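Local coordinates for protein positive phenol-degradative gene regulator (Ralstonia sp. E2, PDB 5FRX) that probably activates transcription of phenol-degradation genes with sigma-54, this N-terminal part binding zinc and a phenolic ligand, at residues Leu171-Glu176 with Glu199-Leu204; Met70-Gly75 with Tyr157-Thr162; Glu105-Val110 with Asp132-Asp137. All blocks are in the same frame, centred on the assembly; numbering follows the deposited sequence.

Contact 1: residues Leu171-Glu176 with Glu199-Leu204; sequences LYRELE and EAELAL. With ZN (zinc ion), chain C; NPO (p-nitrophenol), chain D.
Glu201 sets OE1 over one face of the Arg173 guanidinium instead of meeting its edge, and the carboxylate and guanidinium planes are turned 67° apart. The other oxygen, OE2, lies farther above the same plane and out toward the rim. The ring of Tyr172, on the same strand, heads elsewhere, toward p-nitrophenol, whose nitro oxygen O3 comes to it obliquely.

Arg173 and Glu201 form a salt bridge. The modelled separation of 2.4 Å between Arg173 NH1 and Glu201 OE1 is too short to take literally. The Glu201 chain is bent about CB–CG (chi2 86°), which brings its carboxylate back along the arginine, while the Arg173 chain bends at chi3 (72°); the two side chains run antiparallel, each overshooting the other. Asp197 is a second acidic partner for NH1. Glu201 OE2 also lies 3.2 Å from the carbonyl O of Tyr172, two acceptors that are close but not hydrogen-bonded.

The aliphatic part of Glu201 does apolar work. Its CG packs 3.3 Å from Leu171 CD1, while Leu171 CD2 approaches Leu202 CD1 at 4.4 Å. A long residue with an oily stem and a charged end thus suits the helix face turned to the strand, and branched leucines fill in beside it.

Elsewhere on the strand, Glu174 OE1 binds zinc at 1.9 Å, with Cys151, Cys177 and Cys185 completing the site. Tyr172 OH makes a weak hydrogen bond of 2.6 Å to p-nitrophenol O3 and is also hydrogen-bonded to Thr162. Arg173 would probably favour the ionised form of the buried Glu201; the carboxylates of Glu201 and Asp197 would in turn balance the arginine's charge and hold the guanidinium in place, tying helix 198-202 to the edge strand of the sheet.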
loop_
_atom_site.group_PDB
_atom_site.type_symbol
_atom_site.label_atom_id
_atom_site.label_comp_id
_atom_site.label_asym_id
_atom_site.label_seq_id
_atom_site.Cartn_x
_atom_site.Cartn_y
_atom_site.Cartn_z
ATOM N N LEU A 171 -10.830 21.015 -2.118
ATOM C CA LEU A 171 -10.749 20.038 -3.204
ATOM C C LEU A 171 -9.602 20.371 -4.147
ATOM O O LEU A 171 -9.326 21.540 -4.402
ATOM C CB LEU A 171 -12.053 19.980 -3.992
ATOM C CG LEU A 171 -13.359 19.679 -3.267
ATOM C CD1 LEU A 171 -14.496 19.677 -4.271
ATOM C CD2 LEU A 171 -13.296 18.359 -2.529
ATOM N N TYR A 172 -8.934 19.340 -4.658
ATOM C CA TYR A 172 -7.948 19.507 -5.726
ATOM C C TYR A 172 -8.400 18.848 -7.022
ATOM O O TYR A 172 -9.145 17.873 -7.002
ATOM C CB TYR A 172 -6.601 18.904 -5.349
ATOM C CG TYR A 172 -5.815 19.581 -4.253
ATOM C CD1 TYR A 172 -6.249 19.558 -2.932
ATOM C CD2 TYR A 172 -4.608 20.187 -4.533
ATOM C CE1 TYR A 172 -5.515 20.145 -1.936
ATOM C CE2 TYR A 172 -3.870 20.779 -3.546
ATOM C CZ TYR A 172 -4.322 20.750 -2.247
ATOM O OH TYR A 172 -3.560 21.332 -1.263
ATOM N N ARG A 173 -7.925 19.386 -8.140
ATOM C CA ARG A 173 -8.046 18.727 -9.428
ATOM C C ARG A 173 -6.702 18.737 -10.121
ATOM O O ARG A 173 -5.937 19.699 -9.988
ATOM C CB ARG A 173 -9.079 19.408 -10.306
ATOM C CG ARG A 173 -10.412 19.623 -9.630
ATOM C CD ARG A 173 -11.516 19.732 -10.668
ATOM N NE ARG A 173 -11.768 18.428 -11.269
ATOM C CZ ARG A 173 -12.811 17.668 -10.965
ATOM N NH1 ARG A 173 -13.706 18.096 -10.079
ATOM N NH2 ARG A 173 -12.960 16.487 -11.558
ATOM N N GLU A 174 -6.407 17.648 -10.831
ATOM C CA GLU A 174 -5.254 17.584 -11.718
ATOM C C GLU A 174 -5.564 18.390 -12.966
ATOM O O GLU A 174 -6.547 18.127 -13.642
ATOM C CB GLU A 174 -4.921 16.139 -12.108
ATOM C CG GLU A 174 -4.351 15.257 -11.022
ATOM C CD GLU A 174 -3.756 13.965 -11.574
ATOM O OE1 GLU A 174 -2.589 13.972 -12.019
ATOM O OE2 GLU A 174 -4.467 12.940 -11.566
ATOM N N LEU A 175 -4.732 19.371 -13.271
ATOM C CA LEU A 175 -4.911 20.157 -14.485
ATOM C C LEU A 175 -4.263 19.455 -15.683
ATOM O O LEU A 175 -4.822 19.434 -16.782
ATOM C CB LEU A 175 -4.330 21.557 -14.298
ATOM C CG LEU A 175 -4.771 22.255 -13.003
ATOM C CD1 LEU A 175 -4.451 23.754 -13.049
ATOM C CD2 LEU A 175 -6.257 22.028 -12.733
ATOM N N GLU A 176 -3.082 18.888 -15.457
ATOM C CA GLU A 176 -2.382 18.095 -16.460
ATOM C C GLU A 176 -1.880 16.822 -15.784
ATOM O O GLU A 176 -1.579 16.831 -14.580
ATOM C CB GLU A 176 -1.222 18.884 -17.084
ATOM C CG GLU A 176 -1.528 20.371 -17.351
ATOM C CD GLU A 176 -2.133 20.639 -18.731
ATOM O OE1 GLU A 176 -2.527 19.672 -19.424
ATOM O OE2 GLU A 176 -2.206 21.826 -19.129
ATOM N N GLU A 199 -19.520 20.748 -5.977
ATOM C CA GLU A 199 -20.530 19.951 -5.299
ATOM C C GLU A 199 -20.340 18.473 -5.632
ATOM O O GLU A 199 -20.491 17.593 -4.779
ATOM C CB GLU A 199 -21.936 20.413 -5.691
ATOM C CG GLU A 199 -23.037 19.518 -5.167
ATOM C CD GLU A 199 -22.993 19.382 -3.662
ATOM O OE1 GLU A 199 -22.341 20.228 -3.012
ATOM O OE2 GLU A 199 -23.607 18.432 -3.129
ATOM N N ALA A 200 -19.984 18.214 -6.883
ATOM C CA ALA A 200 -19.962 16.858 -7.397
ATOM C C ALA A 200 -18.567 16.239 -7.307
ATOM O O ALA A 200 -18.410 15.030 -7.476
ATOM C CB ALA A 200 -20.469 16.836 -8.828
ATOM N N GLU A 201 -17.555 17.057 -7.048
ATOM C CA GLU A 201 -16.237 16.517 -6.740
ATOM C C GLU A 201 -16.304 15.887 -5.358
ATOM O O GLU A 201 -15.846 14.763 -5.142
ATOM C CB GLU A 201 -15.168 17.601 -6.794
ATOM C CG GLU A 201 -13.815 17.169 -6.241
ATOM C CD GLU A 201 -12.956 16.489 -7.281
ATOM O OE1 GLU A 201 -13.435 16.334 -8.427
ATOM O OE2 GLU A 201 -11.804 16.112 -6.957
ATOM N N LEU A 202 -16.917 16.623 -4.438
ATOM C CA LEU A 202 -17.126 16.196 -3.057
ATOM C C LEU A 202 -17.922 14.910 -2.968
ATOM O O LEU A 202 -17.746 14.121 -2.035
ATOM C CB LEU A 202 -17.852 17.289 -2.264
ATOM C CG LEU A 202 -18.044 16.971 -0.780
ATOM C CD1 LEU A 202 -16.701 16.961 -0.068
ATOM C CD2 LEU A 202 -18.976 17.966 -0.134
ATOM N N ALA A 203 -18.815 14.716 -3.927
ATOM C CA ALA A 203 -19.609 13.503 -3.980
ATOM C C ALA A 203 -18.723 12.263 -4.143
ATOM O O ALA A 203 -19.073 11.169 -3.684
ATOM C CB ALA A 203 -20.609 13.586 -5.109
ATOM N N LEU A 204 -17.578 12.428 -4.800
ATOM C CA LEU A 204 -16.702 11.286 -5.021
ATOM C C LEU A 204 -16.109 10.805 -3.698
ATOM O O LEU A 204 -15.679 9.660 -3.590
ATOM C CB LEU A 204 -15.596 11.634 -6.022
ATOM C CG LEU A 204 -16.051 11.991 -7.447
ATOM C CD1 LEU A 204 -14.884 12.513 -8.276
ATOM C CD2 LEU A 204 -16.698 10.800 -8.140
HETATM ZN ZN ZN C . -1.417 12.578 -12.704
HETATM C C1 NPO D . -0.457 18.797 -0.842
HETATM C C2 NPO D . -0.280 19.059 -2.182
HETATM C C3 NPO D . 0.265 18.097 -3.000
HETATM C C4 NPO D . 0.634 16.868 -2.479
HETATM C C5 NPO D . 0.465 16.598 -1.133
HETATM C C6 NPO D . -0.096 17.566 -0.310
HETATM O OH NPO D . 1.189 15.911 -3.327
HETATM N N1 NPO D . -1.042 19.803 -0.017
HETATM O O2 NPO D . -1.558 19.439 1.192
HETATM O O3 NPO D . -1.137 20.971 -0.402
#

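Contact 2: residues Met70-Gly75 with Tyr157-Thr162; sequences MGFHSG and YATGYT. With NPO (p-nitrophenol), chain D.
Gly71 and Gly75, one helical turn apart, meet the Tyr157 to Thr162 helix backbone to backbone. Over these short segments the axes approach to 6.5 Å and cross at -35°, running broadly parallel.

The first kind of interaction is CA-H...O. Tyr157 CA lies 3.1 Å from Gly71 O, and a turn later Tyr161 CA repeats this with Gly75 O at 3.2 Å. Glycine suits 71, 75 and 160 because no CB holds the main chains apart.

CH-pi contacts come second. Gly75 CA sits over one face of the Tyr157 ring, 3.8 Å from its centroid, and Gly160 CA covers a face of the Phe72 ring at the same distance from its centroid, each displaced toward the rim. Although the CB of Phe72 is turned from the partner helix, chi1 of -169° swings the ring back across Gly160. Thr159 CG2 then meets that ring at its edge, in its plane, 3.8 Å from CE2.

Polar ends are satisfied outside: Tyr157 OH by Asp78, Tyr161 OH by Met94 O, Thr159 OG1 by Tyr205. Toward p-nitrophenol, Tyr157 CE1 lies 3.8 Å from C5, and Thr162 OG1 is 2.7 Å from the nitro oxygen O2.

Paired glycines four apart, a right-handed crossing and repeated CA-H...O contacts are the marks of a GxxxG helix pair, here built into a domain that probably senses phenols, with one helix lining the phenol pocket.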
loop_
_atom_site.group_PDB
_atom_site.type_symbol
_atom_site.label_atom_id
_atom_site.label_comp_id
_atom_site.label_asym_id
_atom_site.label_seq_id
_atom_site.Cartn_x
_atom_site.Cartn_y
_atom_site.Cartn_z
ATOM N N MET A 70 -9.254 6.409 -0.384
ATOM C CA MET A 70 -8.121 5.793 0.307
ATOM C C MET A 70 -7.051 6.868 0.478
ATOM O O MET A 70 -6.479 7.025 1.558
ATOM C CB MET A 70 -7.586 4.558 -0.454
ATOM C CG MET A 70 -6.373 3.960 0.181
ATOM S SD MET A 70 -6.008 2.301 -0.424
ATOM C CE MET A 70 -5.889 2.605 -2.169
ATOM N N GLY A 71 -6.848 7.654 -0.577
ATOM C CA GLY A 71 -5.991 8.826 -0.514
ATOM C C GLY A 71 -6.394 9.863 0.522
ATOM O O GLY A 71 -5.557 10.425 1.245
ATOM N N PHE A 72 -7.687 10.125 0.596
ATOM C CA PHE A 72 -8.221 11.077 1.565
ATOM C C PHE A 72 -7.831 10.634 2.978
ATOM O O PHE A 72 -7.267 11.402 3.749
ATOM C CB PHE A 72 -9.739 11.188 1.415
ATOM C CG PHE A 72 -10.346 12.324 2.185
ATOM C CD1 PHE A 72 -10.768 12.142 3.490
ATOM C CD2 PHE A 72 -10.490 13.581 1.597
ATOM C CE1 PHE A 72 -11.316 13.191 4.202
ATOM C CE2 PHE A 72 -11.039 14.631 2.297
ATOM C CZ PHE A 72 -11.459 14.446 3.607
ATOM N N HIS A 73 -8.101 9.380 3.303
ATOM C CA HIS A 73 -7.800 8.875 4.644
ATOM C C HIS A 73 -6.317 9.013 4.975
ATOM O O HIS A 73 -5.953 9.412 6.083
ATOM C CB HIS A 73 -8.263 7.421 4.767
ATOM C CG HIS A 73 -9.755 7.282 4.837
ATOM N ND1 HIS A 73 -10.486 6.571 3.911
ATOM C CD2 HIS A 73 -10.653 7.786 5.715
ATOM C CE1 HIS A 73 -11.767 6.631 4.222
ATOM N NE2 HIS A 73 -11.897 7.369 5.309
ATOM N N SER A 74 -5.463 8.704 4.002
ATOM C CA SER A 74 -4.032 8.843 4.181
ATOM C C SER A 74 -3.608 10.291 4.438
ATOM O O SER A 74 -2.740 10.545 5.264
ATOM C CB SER A 74 -3.308 8.309 2.953
ATOM O OG SER A 74 -3.138 6.911 3.058
ATOM N N GLY A 75 -4.196 11.223 3.685
ATOM C CA GLY A 75 -3.890 12.634 3.808
ATOM C C GLY A 75 -4.330 13.222 5.145
ATOM O O GLY A 75 -3.615 14.017 5.752
ATOM N N TYR A 157 -5.333 12.450 -1.496
ATOM C CA TYR A 157 -4.415 12.765 -0.406
ATOM C C TYR A 157 -4.289 14.272 -0.243
ATOM O O TYR A 157 -4.419 14.787 0.865
ATOM C CB TYR A 157 -3.049 12.121 -0.655
ATOM C CG TYR A 157 -2.003 12.422 0.407
ATOM C CD1 TYR A 157 -1.395 13.666 0.458
ATOM C CD2 TYR A 157 -1.595 11.446 1.332
ATOM C CE1 TYR A 157 -0.460 13.964 1.392
ATOM C CE2 TYR A 157 -0.627 11.736 2.286
ATOM C CZ TYR A 157 -0.064 13.010 2.311
ATOM O OH TYR A 157 0.911 13.364 3.233
ATOM N N ALA A 158 -4.044 14.975 -1.345
ATOM C CA ALA A 158 -3.978 16.427 -1.317
ATOM C C ALA A 158 -5.221 17.010 -0.646
ATOM O O ALA A 158 -5.129 17.790 0.309
ATOM C CB ALA A 158 -3.827 16.980 -2.724
ATOM N N THR A 159 -6.379 16.613 -1.166
ATOM C CA THR A 159 -7.685 16.968 -0.625
ATOM C C THR A 159 -7.825 16.647 0.854
ATOM O O THR A 159 -8.342 17.451 1.615
ATOM C CB THR A 159 -8.789 16.230 -1.380
ATOM O OG1 THR A 159 -8.703 16.552 -2.774
ATOM C CG2 THR A 159 -10.168 16.598 -0.846
ATOM N N GLY A 160 -7.361 15.463 1.257
ATOM C CA GLY A 160 -7.515 15.029 2.630
ATOM C C GLY A 160 -6.597 15.794 3.565
ATOM O O GLY A 160 -7.050 16.301 4.586
ATOM N N TYR A 161 -5.310 15.870 3.220
ATOM C CA TYR A 161 -4.346 16.623 4.010
ATOM C C TYR A 161 -4.770 18.080 4.270
ATOM O O TYR A 161 -4.698 18.573 5.406
ATOM C CB TYR A 161 -2.970 16.642 3.340
ATOM C CG TYR A 161 -1.885 17.268 4.218
ATOM C CD1 TYR A 161 -1.716 18.662 4.265
ATOM C CD2 TYR A 161 -1.052 16.478 5.029
ATOM C CE1 TYR A 161 -0.753 19.254 5.074
ATOM C CE2 TYR A 161 -0.074 17.071 5.849
ATOM C CZ TYR A 161 0.060 18.469 5.866
ATOM O OH TYR A 161 1.005 19.095 6.656
ATOM N N THR A 162 -5.194 18.772 3.218
ATOM C CA THR A 162 -5.335 20.228 3.280
ATOM C C THR A 162 -6.624 20.604 3.930
ATOM O O THR A 162 -6.694 21.605 4.624
ATOM C CB THR A 162 -5.251 20.868 1.885
ATOM O OG1 THR A 162 -3.929 20.666 1.380
ATOM C CG2 THR A 162 -5.526 22.358 1.942
HETATM C C1 NPO D . -0.457 18.797 -0.842
HETATM C C2 NPO D . -0.280 19.059 -2.182
HETATM C C3 NPO D . 0.265 18.097 -3.000
HETATM C C4 NPO D . 0.634 16.868 -2.479
HETATM C C5 NPO D . 0.465 16.598 -1.133
HETATM C C6 NPO D . -0.096 17.566 -0.310
HETATM O OH NPO D . 1.189 15.911 -3.327
HETATM N N1 NPO D . -1.042 19.803 -0.017
HETATM O O2 NPO D . -1.558 19.439 1.192
HETATM O O3 NPO D . -1.137 20.971 -0.402
#

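Contact 3: residues Glu105-Val110 with Asp132-Asp137; sequences EGVVRV and DSFEGD. With NPO (p-nitrophenol), chain D.
Phe134 N, in the first turn of helix 134-143, gives its hydrogen to Val107 O at 2.9 Å in a nearly straight bond (165° at the hydrogen), arriving almost end-on to the carbonyl, at 175°.

The same oxygen also lies at the edge of the Phe134 ring, near its plane. Beside it, Val107 CG1 touches ring atom CD2 at 3.4 Å. That methyl is trans to its own main-chain nitrogen (chi1 169°), which carries it to the rim of the phenylalanine; one face of the ring is covered by Glu135 CB from its own helix. A branched valine and a flat ring fit this buried corner closely. Farther along, Val108 CG2 rests 4.0 Å from Ser133 OG, whose hydrogen-bond partner is Gln154, and the CB of Arg109 passes Asp132 OD2 at 4.0 Å. Arg38 of the second subunit bonds to Asp132 O.

Val110 reaches the ligand, its CG2 3.3 Å from the phenol oxygen of p-nitrophenol. Gly106, with positive phi, closes helix 97-104 in a Schellman motif, while Ser133 takes the N-cap position without a side-chain capping bond: the loop leaving one helix thus receives the first N-H of the next, with Ser133 near the zinc site and Val110 at the ligand pocket.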
loop_
_atom_site.group_PDB
_atom_site.type_symbol
_atom_site.label_atom_id
_atom_site.label_comp_id
_atom_site.label_asym_id
_atom_site.label_seq_id
_atom_site.Cartn_x
_atom_site.Cartn_y
_atom_site.Cartn_z
ATOM N N GLU A 105 6.744 9.124 1.323
ATOM C CA GLU A 105 5.985 7.881 1.170
ATOM C C GLU A 105 6.192 7.224 -0.185
ATOM O O GLU A 105 5.701 6.121 -0.428
ATOM C CB GLU A 105 4.494 8.139 1.425
ATOM C CG GLU A 105 4.246 8.403 2.885
ATOM C CD GLU A 105 3.023 9.218 3.140
ATOM O OE1 GLU A 105 2.143 9.298 2.248
ATOM O OE2 GLU A 105 2.929 9.757 4.256
ATOM N N GLY A 106 6.925 7.905 -1.058
ATOM C CA GLY A 106 7.309 7.342 -2.340
ATOM C C GLY A 106 6.189 7.388 -3.361
ATOM O O GLY A 106 6.104 6.556 -4.259
ATOM N N VAL A 107 5.336 8.384 -3.242
ATOM C CA VAL A 107 4.156 8.448 -4.079
ATOM C C VAL A 107 4.435 9.326 -5.296
ATOM O O VAL A 107 4.147 8.941 -6.415
ATOM C CB VAL A 107 2.934 8.995 -3.288
ATOM C CG1 VAL A 107 1.782 9.319 -4.224
ATOM C CG2 VAL A 107 2.485 8.001 -2.205
ATOM N N VAL A 108 5.009 10.501 -5.053
ATOM C CA VAL A 108 5.287 11.485 -6.087
ATOM C C VAL A 108 6.347 12.453 -5.575
ATOM O O VAL A 108 6.539 12.582 -4.366
ATOM C CB VAL A 108 4.019 12.273 -6.507
ATOM C CG1 VAL A 108 3.275 12.814 -5.278
ATOM C CG2 VAL A 108 4.385 13.411 -7.453
ATOM N N ARG A 109 7.061 13.090 -6.503
ATOM C CA ARG A 109 7.961 14.202 -6.197
ATOM C C ARG A 109 7.140 15.473 -6.317
ATOM O O ARG A 109 6.771 15.908 -7.416
ATOM C CB ARG A 109 9.184 14.225 -7.134
ATOM C CG ARG A 109 9.978 15.553 -7.178
ATOM C CD ARG A 109 10.741 15.851 -5.883
ATOM N NE ARG A 109 11.747 16.904 -6.061
ATOM C CZ ARG A 109 12.629 17.269 -5.130
ATOM N NH1 ARG A 109 12.637 16.674 -3.935
ATOM N NH2 ARG A 109 13.508 18.230 -5.391
ATOM N N VAL A 110 6.819 16.034 -5.165
ATOM C CA VAL A 110 5.925 17.172 -5.087
ATOM C C VAL A 110 6.738 18.439 -5.174
ATOM O O VAL A 110 7.780 18.554 -4.531
ATOM C CB VAL A 110 5.108 17.164 -3.776
ATOM C CG1 VAL A 110 4.053 18.246 -3.811
ATOM C CG2 VAL A 110 4.462 15.810 -3.576
ATOM N N ASP A 132 7.240 12.252 -11.427
ATOM C CA ASP A 132 7.285 10.825 -11.211
ATOM C C ASP A 132 6.104 10.271 -10.422
ATOM O O ASP A 132 6.279 9.559 -9.468
ATOM C CB ASP A 132 8.591 10.436 -10.556
ATOM C CG ASP A 132 9.746 11.232 -11.056
ATOM O OD1 ASP A 132 10.078 11.127 -12.238
ATOM O OD2 ASP A 132 10.341 11.964 -10.258
ATOM N N SER A 133 4.894 10.584 -10.843
ATOM C CA SER A 133 3.718 10.088 -10.170
ATOM C C SER A 133 3.697 8.601 -10.259
ATOM O O SER A 133 3.681 8.085 -11.336
ATOM C CB SER A 133 2.466 10.603 -10.841
ATOM O OG SER A 133 2.053 11.830 -10.312
ATOM N N PHE A 134 3.668 7.914 -9.132
ATOM C CA PHE A 134 3.552 6.480 -9.167
ATOM C C PHE A 134 2.272 6.127 -9.890
ATOM O O PHE A 134 2.216 5.221 -10.668
ATOM C CB PHE A 134 3.650 5.876 -7.754
ATOM C CG PHE A 134 2.342 5.667 -7.062
ATOM C CD1 PHE A 134 1.606 4.553 -7.315
ATOM C CD2 PHE A 134 1.850 6.593 -6.214
ATOM C CE1 PHE A 134 0.402 4.353 -6.721
ATOM C CE2 PHE A 134 0.650 6.409 -5.613
ATOM C CZ PHE A 134 -0.079 5.285 -5.862
ATOM N N GLU A 135 1.231 6.855 -9.567
ATOM C CA GLU A 135 -0.118 6.456 -9.939
ATOM C C GLU A 135 -0.361 6.616 -11.446
ATOM O O GLU A 135 -1.029 5.785 -12.060
ATOM C CB GLU A 135 -1.154 7.251 -9.129
ATOM C CG GLU A 135 -2.547 6.671 -9.197
ATOM C CD GLU A 135 -3.478 7.271 -8.163
ATOM O OE1 GLU A 135 -3.121 8.341 -7.615
ATOM O OE2 GLU A 135 -4.565 6.689 -7.903
ATOM N N GLY A 136 0.173 7.683 -12.034
ATOM C CA GLY A 136 0.123 7.848 -13.475
ATOM C C GLY A 136 0.904 6.724 -14.144
ATOM O O GLY A 136 0.365 5.999 -14.984
ATOM N N ASP A 137 2.168 6.570 -13.742
ATOM C CA ASP A 137 3.041 5.510 -14.239
ATOM C C ASP A 137 2.334 4.151 -14.251
ATOM O O ASP A 137 2.241 3.484 -15.286
ATOM C CB ASP A 137 4.316 5.412 -13.390
ATOM C CG ASP A 137 5.171 6.684 -13.424
ATOM O OD1 ASP A 137 4.697 7.771 -13.849
ATOM O OD2 ASP A 137 6.340 6.589 -12.987
HETATM C C1 NPO D . -0.457 18.797 -0.842
HETATM C C2 NPO D . -0.280 19.059 -2.182
HETATM C C3 NPO D . 0.265 18.097 -3.000
HETATM C C4 NPO D . 0.634 16.868 -2.479
HETATM C C5 NPO D . 0.465 16.598 -1.133
HETATM C C6 NPO D . -0.096 17.566 -0.310
HETATM O OH NPO D . 1.189 15.911 -3.327
HETATM N N1 NPO D . -1.042 19.803 -0.017
HETATM O O2 NPO D . -1.558 19.439 1.192
HETATM O O3 NPO D . -1.137 20.971 -0.402
#

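How the contacts relate
Along the chain, contact 3 is nested within the loop closed by contact 2, and contact 1 follows both. Contacts 1 and 2 have centres about 12 Å apart and meet directly, since helix 152-166 leads into strand 170-176 and packs on it. Contacts 2 and 3, about 14 Å apart between centres, touch where Tyr157 packs on Glu105. Contacts 1 and 3 lie about 19 Å apart between centres without touching, yet both reach the four-stranded antiparallel sheet. All three border p-nitrophenol, and contacts 2 and 3 also touch the second subunit. Pocket, zinc site and dimer interface are therefore closely connected, consistent with a domain that senses phenols.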